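Local coordinates for protein fructose-bisphosphate aldolase (Thermus caldophilus, PDB 2FJK) that is a class II fructose-bisphosphate aldolase, a TIM-barrel protein modelled here as a four-chain assembly with 1,3-dihydroxyacetonephosphate in its pocket, at residues 37-50 / 71-84. Numbering follows the deposited sequence.
With 13P (1,3-dihydroxyacetonephosphate), chain E.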
ATOM      1  N   ALA A  37      16.814  10.766  10.081  1.00 19.60           N
ATOM      2  CA  ALA A  37      16.927  11.322   8.733  1.00 22.20           C
ATOM      3  C   ALA A  37      16.056  12.579   8.552  1.00 22.45           C
ATOM      4  O   ALA A  37      16.502  13.555   7.944  1.00 19.42           O
ATOM      5  CB  ALA A  37      16.544  10.273   7.700  1.00 21.52           C
ATOM      6  N   GLU A  38      14.822  12.556   9.058  1.00 24.02           N
ATOM      7  CA  GLU A  38      13.939  13.723   8.931  1.00 25.66           C
ATOM      8  C   GLU A  38      14.631  14.862   9.672  1.00 26.98           C
ATOM      9  O   GLU A  38      14.778  15.961   9.145  1.00 23.89           O
ATOM     10  CB  GLU A  38      12.554  13.443   9.528  1.00 26.54           C
ATOM     11  CG  GLU A  38      11.777  12.342   8.809  1.00 30.53           C
ATOM     12  CD  GLU A  38      11.462  12.687   7.363  1.00 33.26           C
ATOM     13  OE1 GLU A  38      12.226  13.467   6.750  1.00 36.32           O
ATOM     14  OE2 GLU A  38      10.460  12.165   6.830  1.00 34.93           O
ATOM     15  N   GLU A  39      15.050  14.598  10.906  1.00 29.97           N
ATOM     16  CA  GLU A  39      15.805  15.598  11.647  1.00 33.94           C
ATOM     17  C   GLU A  39      17.108  15.593  10.842  1.00 34.88           C
ATOM     18  O   GLU A  39      17.393  14.627  10.136  1.00 38.13           O
ATOM     19  CB  GLU A  39      16.071  15.126  13.080  1.00 34.76           C
ATOM     20  CG  GLU A  39      14.836  15.063  13.956  1.00 38.21           C
ATOM     21  CD  GLU A  39      15.146  14.639  15.384  1.00 39.09           C
ATOM     22  OE1 GLU A  39      16.178  15.083  15.933  1.00 40.82           O
ATOM     23  OE2 GLU A  39      14.345  13.874  15.959  1.00 40.05           O
HETATM   24  N   MSE A  40      17.899  16.650  10.915  1.00 35.22           N
HETATM   25  CA  MSE A  40      19.138  16.664  10.142  1.00 34.20           C
HETATM   26  C   MSE A  40      18.882  16.827   8.647  1.00 32.90           C
HETATM   27  O   MSE A  40      19.812  17.113   7.895  1.00 31.68           O
HETATM   28  CB  MSE A  40      19.940  15.374  10.369  1.00 36.32           C
HETATM   29  CG  MSE A  40      21.091  15.511  11.348  1.00 40.44           C
HETATM   30 SE   MSE A  40      20.503  15.750  13.152  1.00 42.88          SE
HETATM   31  CE  MSE A  40      20.060  17.639  13.078  1.00 47.37           C
ATOM     32  N   LYS A  41      17.632  16.651   8.219  1.00 31.74           N
ATOM     33  CA  LYS A  41      17.273  16.784   6.804  1.00 31.19           C
ATOM     34  C   LYS A  41      18.332  16.099   5.951  1.00 30.60           C
ATOM     35  O   LYS A  41      18.937  16.724   5.069  1.00 30.49           O
ATOM     36  CB  LYS A  41      17.203  18.261   6.389  1.00 33.50           C
ATOM     37  CG  LYS A  41      16.329  19.167   7.261  1.00 35.57           C
ATOM     38  CD  LYS A  41      16.363  20.596   6.716  1.00 37.52           C
ATOM     39  CE  LYS A  41      15.697  21.592   7.655  1.00 39.07           C
ATOM     40  NZ  LYS A  41      14.230  21.373   7.776  1.00 40.96           N
ATOM     41  N   SER A  42      18.562  14.816   6.209  1.00 29.42           N
ATOM     42  CA  SER A  42      19.577  14.079   5.470  1.00 27.45           C
ATOM     43  C   SER A  42      19.054  12.930   4.623  1.00 26.50           C
ATOM     44  O   SER A  42      18.052  12.301   4.960  1.00 28.41           O
ATOM     45  CB  SER A  42      20.620  13.528   6.448  1.00 28.84           C
ATOM     46  OG  SER A  42      21.534  12.663   5.794  1.00 25.19           O
ATOM     47  N   PRO A  43      19.714  12.659   3.488  1.00 25.77           N
ATOM     48  CA  PRO A  43      19.263  11.548   2.649  1.00 22.33           C
ATOM     49  C   PRO A  43      19.672  10.326   3.463  1.00 21.00           C
ATOM     50  O   PRO A  43      20.523  10.450   4.334  1.00 21.05           O
ATOM     51  CB  PRO A  43      20.091  11.721   1.377  1.00 24.82           C
ATOM     52  CG  PRO A  43      21.366  12.375   1.887  1.00 24.30           C
ATOM     53  CD  PRO A  43      20.841  13.383   2.862  1.00 24.03           C
ATOM     54  N   VAL A  44      19.072   9.165   3.220  1.00 19.00           N
ATOM     55  CA  VAL A  44      19.429   7.980   3.994  1.00 17.42           C
ATOM     56  C   VAL A  44      19.125   6.697   3.232  1.00 17.50           C
ATOM     57  O   VAL A  44      18.288   6.677   2.331  1.00 16.41           O
ATOM     58  CB  VAL A  44      18.670   7.946   5.352  1.00 18.64           C
ATOM     59  CG1 VAL A  44      17.191   7.683   5.122  1.00 14.69           C
ATOM     60  CG2 VAL A  44      19.270   6.878   6.273  1.00 18.00           C
ATOM     61  N   ILE A  45      19.826   5.631   3.602  1.00 17.38           N
ATOM     62  CA  ILE A  45      19.646   4.326   2.988  1.00 18.36           C
ATOM     63  C   ILE A  45      19.247   3.310   4.048  1.00 18.56           C
ATOM     64  O   ILE A  45      19.915   3.178   5.075  1.00 21.53           O
ATOM     65  CB  ILE A  45      20.949   3.832   2.317  1.00 19.06           C
ATOM     66  CG1 ILE A  45      21.276   4.710   1.105  1.00 19.45           C
ATOM     67  CG2 ILE A  45      20.796   2.384   1.869  1.00 16.97           C
ATOM     68  CD1 ILE A  45      22.588   4.354   0.428  1.00 18.59           C
ATOM     69  N   LEU A  46      18.144   2.609   3.812  1.00 18.31           N
ATOM     70  CA  LEU A  46      17.703   1.571   4.736  1.00 18.13           C
ATOM     71  C   LEU A  46      18.290   0.256   4.207  1.00 19.02           C
ATOM     72  O   LEU A  46      17.960  -0.194   3.107  1.00 19.55           O
ATOM     73  CB  LEU A  46      16.173   1.516   4.791  1.00 17.86           C
ATOM     74  CG  LEU A  46      15.531   2.759   5.415  1.00 15.24           C
ATOM     75  CD1 LEU A  46      14.034   2.575   5.556  1.00 17.88           C
ATOM     76  CD2 LEU A  46      16.135   2.982   6.778  1.00 18.65           C
ATOM     77  N   ALA A  47      19.188  -0.340   4.984  1.00 18.91           N
ATOM     78  CA  ALA A  47      19.839  -1.582   4.584  1.00 18.13           C
ATOM     79  C   ALA A  47      19.248  -2.796   5.274  1.00 17.80           C
ATOM     80  O   ALA A  47      19.035  -2.802   6.487  1.00 18.36           O
ATOM     81  CB  ALA A  47      21.351  -1.501   4.872  1.00 17.03           C
ATOM     82  N   LEU A  48      18.967  -3.823   4.488  1.00 19.13           N
ATOM     83  CA  LEU A  48      18.431  -5.045   5.039  1.00 20.84           C
ATOM     84  C   LEU A  48      19.234  -6.247   4.567  1.00 20.98           C
ATOM     85  O   LEU A  48      19.230  -6.578   3.392  1.00 20.05           O
ATOM     86  CB  LEU A  48      16.972  -5.232   4.639  1.00 19.82           C
ATOM     87  CG  LEU A  48      15.914  -4.405   5.361  1.00 21.14           C
ATOM     88  CD1 LEU A  48      15.948  -2.957   4.865  1.00 20.68           C
ATOM     89  CD2 LEU A  48      14.552  -5.033   5.103  1.00 19.62           C
ATOM     90  N   SER A  49      19.908  -6.911   5.495  1.00 21.00           N
ATOM     91  CA  SER A  49      20.687  -8.093   5.151  1.00 18.56           C
ATOM     92  C   SER A  49      19.692  -9.192   4.816  1.00 19.39           C
ATOM     93  O   SER A  49      18.470  -8.985   4.859  1.00 19.04           O
ATOM     94  CB  SER A  49      21.524  -8.531   6.348  1.00 17.95           C
ATOM     95  OG  SER A  49      20.669  -9.002   7.386  1.00 19.71           O
ATOM     96  N   GLU A  50      20.209 -10.366   4.480  1.00 19.59           N
ATOM     97  CA  GLU A  50      19.353 -11.499   4.185  1.00 20.28           C
ATOM     98  C   GLU A  50      18.791 -11.986   5.515  1.00 18.66           C
ATOM     99  O   GLU A  50      17.700 -12.570   5.569  1.00 17.95           O
ATOM    100  CB  GLU A  50      20.155 -12.600   3.489  1.00 24.37           C
ATOM    101  CG  GLU A  50      19.849 -12.700   2.001  1.00 27.92           C
ATOM    102  CD  GLU A  50      20.824 -13.590   1.263  1.00 30.09           C
ATOM    103  OE1 GLU A  50      21.166 -14.666   1.793  1.00 33.20           O
ATOM    104  OE2 GLU A  50      21.246 -13.218   0.149  1.00 30.95           O
ATOM    105  N   ALA A  71       8.487   9.277   3.604  1.00 25.28           N
ATOM    106  CA  ALA A  71       9.516  10.189   4.106  1.00 24.91           C
ATOM    107  C   ALA A  71       9.657  11.480   3.299  1.00 26.02           C
ATOM    108  O   ALA A  71       9.405  11.503   2.097  1.00 25.61           O
ATOM    109  CB  ALA A  71      10.848   9.478   4.165  1.00 24.61           C
ATOM    110  N   ARG A  72      10.083  12.545   3.975  1.00 27.81           N
ATOM    111  CA  ARG A  72      10.269  13.847   3.345  1.00 28.80           C
ATOM    112  C   ARG A  72      11.711  14.111   2.919  1.00 28.20           C
ATOM    113  O   ARG A  72      12.059  15.240   2.562  1.00 29.21           O
ATOM    114  CB  ARG A  72       9.792  14.955   4.290  1.00 32.63           C
ATOM    115  CG  ARG A  72       8.278  14.977   4.483  1.00 39.87           C
ATOM    116  CD  ARG A  72       7.832  16.069   5.453  1.00 45.62           C
ATOM    117  NE  ARG A  72       6.409  16.379   5.304  1.00 49.59           N
ATOM    118  CZ  ARG A  72       5.875  16.942   4.222  1.00 51.39           C
ATOM    119  NH1 ARG A  72       6.643  17.265   3.187  1.00 50.93           N
ATOM    120  NH2 ARG A  72       4.570  17.181   4.171  1.00 51.69           N
ATOM    121  N   VAL A  73      12.545  13.073   2.968  1.00 25.23           N
ATOM    122  CA  VAL A  73      13.946  13.172   2.560  1.00 24.16           C
ATOM    123  C   VAL A  73      14.192  12.009   1.613  1.00 23.89           C
ATOM    124  O   VAL A  73      13.397  11.077   1.573  1.00 23.28           O
ATOM    125  CB  VAL A  73      14.930  13.054   3.761  1.00 23.86           C
ATOM    126  CG1 VAL A  73      14.614  14.113   4.805  1.00 21.75           C
ATOM    127  CG2 VAL A  73      14.853  11.661   4.375  1.00 24.59           C
ATOM    128  N   PRO A  74      15.279  12.053   0.824  1.00 24.08           N
ATOM    129  CA  PRO A  74      15.538  10.938  -0.097  1.00 25.13           C
ATOM    130  C   PRO A  74      15.879   9.681   0.688  1.00 24.28           C
ATOM    131  O   PRO A  74      16.755   9.709   1.549  1.00 25.38           O
ATOM    132  CB  PRO A  74      16.731  11.427  -0.922  1.00 25.64           C
ATOM    133  CG  PRO A  74      16.625  12.944  -0.833  1.00 26.32           C
ATOM    134  CD  PRO A  74      16.239  13.149   0.609  1.00 25.79           C
ATOM    135  N   VAL A  75      15.186   8.589   0.394  1.00 23.32           N
ATOM    136  CA  VAL A  75      15.430   7.323   1.072  1.00 24.28           C
ATOM    137  C   VAL A  75      15.559   6.174   0.081  1.00 24.82           C
ATOM    138  O   VAL A  75      14.720   6.012  -0.806  1.00 26.51           O
ATOM    139  CB  VAL A  75      14.289   6.963   2.053  1.00 22.87           C
ATOM    140  CG1 VAL A  75      14.499   5.552   2.598  1.00 24.29           C
ATOM    141  CG2 VAL A  75      14.236   7.970   3.197  1.00 21.20           C
ATOM    142  N   ALA A  76      16.613   5.377   0.240  1.00 23.84           N
ATOM    143  CA  ALA A  76      16.840   4.215  -0.615  1.00 22.79           C
ATOM    144  C   ALA A  76      16.754   2.967   0.257  1.00 22.48           C
ATOM    145  O   ALA A  76      17.153   2.988   1.421  1.00 22.06           O
ATOM    146  CB  ALA A  76      18.217   4.293  -1.274  1.00 21.48           C
ATOM    147  N   VAL A  77      16.222   1.891  -0.311  1.00 22.13           N
ATOM    148  CA  VAL A  77      16.103   0.618   0.390  1.00 22.60           C
ATOM    149  C   VAL A  77      17.011  -0.397  -0.335  1.00 24.91           C
ATOM    150  O   VAL A  77      16.694  -0.838  -1.440  1.00 24.30           O
ATOM    151  CB  VAL A  77      14.634   0.148   0.385  1.00 21.38           C
ATOM    152  CG1 VAL A  77      14.505  -1.207   1.068  1.00 20.64           C
ATOM    153  CG2 VAL A  77      13.754   1.201   1.092  1.00 20.44           C
ATOM    154  N   HIS A  78      18.147  -0.736   0.289  1.00 26.63           N
ATOM    155  CA  HIS A  78      19.135  -1.661  -0.291  1.00 26.78           C
ATOM    156  C   HIS A  78      19.211  -3.040   0.363  1.00 27.31           C
ATOM    157  O   HIS A  78      19.027  -3.172   1.571  1.00 28.12           O
ATOM    158  CB  HIS A  78      20.541  -1.052  -0.232  1.00 28.10           C
ATOM    159  CG  HIS A  78      20.723   0.162  -1.085  1.00 31.34           C
ATOM    160  ND1 HIS A  78      21.940   0.503  -1.637  1.00 32.35           N
ATOM    161  CD2 HIS A  78      19.853   1.127  -1.469  1.00 32.50           C
ATOM    162  CE1 HIS A  78      21.811   1.623  -2.328  1.00 33.58           C
ATOM    163  NE2 HIS A  78      20.555   2.022  -2.243  1.00 32.90           N
ATOM    164  N   LEU A  79      19.522  -4.055  -0.445  1.00 28.54           N
ATOM    165  CA  LEU A  79      19.641  -5.431   0.032  1.00 28.92           C
ATOM    166  C   LEU A  79      20.883  -5.645   0.909  1.00 30.62           C
ATOM    167  O   LEU A  79      20.769  -6.103   2.035  1.00 31.89           O
ATOM    168  CB  LEU A  79      19.655  -6.409  -1.149  1.00 27.14           C
ATOM    169  CG  LEU A  79      20.118  -7.852  -0.879  1.00 26.52           C
ATOM    170  CD1 LEU A  79      19.298  -8.486   0.238  1.00 23.29           C
ATOM    171  CD2 LEU A  79      19.991  -8.671  -2.162  1.00 24.45           C
ATOM    172  N   ASP A  80      22.070  -5.329   0.416  1.00 30.30           N
ATOM    173  CA  ASP A  80      23.264  -5.510   1.252  1.00 31.76           C
ATOM    174  C   ASP A  80      23.766  -6.969   1.347  1.00 30.69           C
ATOM    175  O   ASP A  80      23.176  -7.822   2.024  1.00 29.22           O
ATOM    176  CB  ASP A  80      22.989  -4.957   2.664  1.00 31.87           C
ATOM    177  CG  ASP A  80      24.242  -4.841   3.515  1.00 32.38           C
ATOM    178  OD1 ASP A  80      25.246  -4.291   3.015  1.00 35.83           O
ATOM    179  OD2 ASP A  80      24.218  -5.283   4.686  1.00 31.62           O
ATOM    180  N   HIS A  81      24.861  -7.235   0.646  1.00 29.16           N
ATOM    181  CA  HIS A  81      25.489  -8.547   0.640  1.00 28.50           C
ATOM    182  C   HIS A  81      24.529  -9.683   0.300  1.00 28.05           C
ATOM    183  O   HIS A  81      24.395 -10.643   1.065  1.00 25.09           O
ATOM    184  CB  HIS A  81      26.144  -8.803   2.000  1.00 30.42           C
ATOM    185  CG  HIS A  81      27.229  -7.827   2.336  1.00 32.49           C
ATOM    186  ND1 HIS A  81      27.339  -7.228   3.572  1.00 35.46           N
ATOM    187  CD2 HIS A  81      28.249  -7.338   1.591  1.00 33.48           C
ATOM    188  CE1 HIS A  81      28.377  -6.410   3.573  1.00 34.69           C
ATOM    189  NE2 HIS A  81      28.946  -6.459   2.383  1.00 34.89           N
ATOM    190  N   GLY A  82      23.858  -9.567  -0.843  1.00 27.08           N
ATOM    191  CA  GLY A  82      22.952 -10.615  -1.270  1.00 26.87           C
ATOM    192  C   GLY A  82      23.816 -11.837  -1.522  1.00 27.73           C
ATOM    193  O   GLY A  82      24.912 -11.712  -2.064  1.00 27.92           O
ATOM    194  N   SER A  83      23.339 -13.011  -1.121  1.00 27.28           N
ATOM    195  CA  SER A  83      24.096 -14.247  -1.279  1.00 28.69           C
ATOM    196  C   SER A  83      23.931 -14.913  -2.631  1.00 28.92           C
ATOM    197  O   SER A  83      24.816 -15.644  -3.080  1.00 30.11           O
ATOM    198  CB  SER A  83      23.681 -15.268  -0.219  1.00 29.21           C
ATOM    199  OG  SER A  83      22.319 -15.631  -0.366  1.00 36.99           O
ATOM    200  N   SER A  84      22.802 -14.670  -3.286  1.00 28.03           N
ATOM    201  CA  SER A  84      22.565 -15.296  -4.579  1.00 28.53           C
ATOM    202  C   SER A  84      21.684 -14.502  -5.529  1.00 28.90           C
ATOM    203  O   SER A  84      21.183 -13.422  -5.201  1.00 30.51           O
ATOM    204  CB  SER A  84      21.951 -16.681  -4.380  1.00 27.59           C
ATOM    205  OG  SER A  84      20.680 -16.588  -3.759  1.00 28.80           O
TER
HETATM  206  P   13P E1063      29.422  -3.252  10.925  0.70 20.45           P
HETATM  207  O1P 13P E1063      29.336  -4.633  11.737  0.70 21.08           O
HETATM  208  O2P 13P E1063      30.907  -2.727  11.093  0.70 23.94           O
HETATM  209  O3P 13P E1063      28.429  -2.227  11.552  0.70 19.39           O
HETATM  210  O1  13P E1063      29.047  -3.544   9.391  0.70 24.31           O
HETATM  211  C1  13P E1063      28.356  -2.538   8.653  0.70 28.71           C
HETATM  212  C2  13P E1063      28.409  -2.991   7.215  0.70 31.40           C
HETATM  213  O2  13P E1063      29.492  -3.289   6.718  0.70 34.55           O
HETATM  214  C3  13P E1063      27.136  -3.083   6.375  0.70 32.96           C
HETATM  215  O3  13P E1063      27.422  -3.643   5.098  0.70 34.00           O
HETATM  216  O   HOH W   1      22.889 -10.628   3.592  1.00 18.36           O
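From Val-44/Val-75 to Ala-47/His-78 the strands pair in parallel, forming a right-handed beta-alpha-beta unit of the TIM barrel with helix 50-68 as the crossover. Val-44 N, Leu-46 N and Leu-48 N donate to Pro-74 O, Ala-76 O and His-78 O, while Val-44 O and Leu-46 O receive Ala-76 N and His-78 N. Lacking an N-H, Pro-74 can only accept, and the ladder begins at its O.

Apolar contacts divide between the two faces. Branched Val-44 and Val-75 lie side by side, CG1 of the former 3.5 Å from CG2 of the latter, on the face that they, Leu-46 and Val-77 pack against helices 27-38 and 50-68. On the barrel-interior face, with CG1 beside the backbone N (chi1 -68°), Ile-45 turns CG2 over the His-78 ring in a CH-pi contact, 3.9 Å from the centroid and 20° off the normal. The ring's ND1 is hydrogen-bonded to Lys-249. Small Ala-76 leaves room for Ile-45 CG1.

Polar bonds tie the flanking loops. Bent at chi2 (-63°), Glu-38 brings OE2 to Arg-72 N, 2.9 Å away, through its syn lone pair. Ser-83 N donates to Glu-50 OE2, the modelled 2.5 Å being doubtfully short; Ser-83 OG lies 2.6 Å from Glu-50 OE1. OE2 also bonds Ser-87, and a water links Glu-50 N to His-81 O. Asp-80 and His-81 belong to the ligand pocket, past the C-terminal strand ends where TIM barrels keep their active sites. Asp-80's carboxylate suits a hydroxyl donor: OD1, weakly bonded to His-208, accepts from O3 of 1,3-dihydroxyacetonephosphate at 3.1 Å.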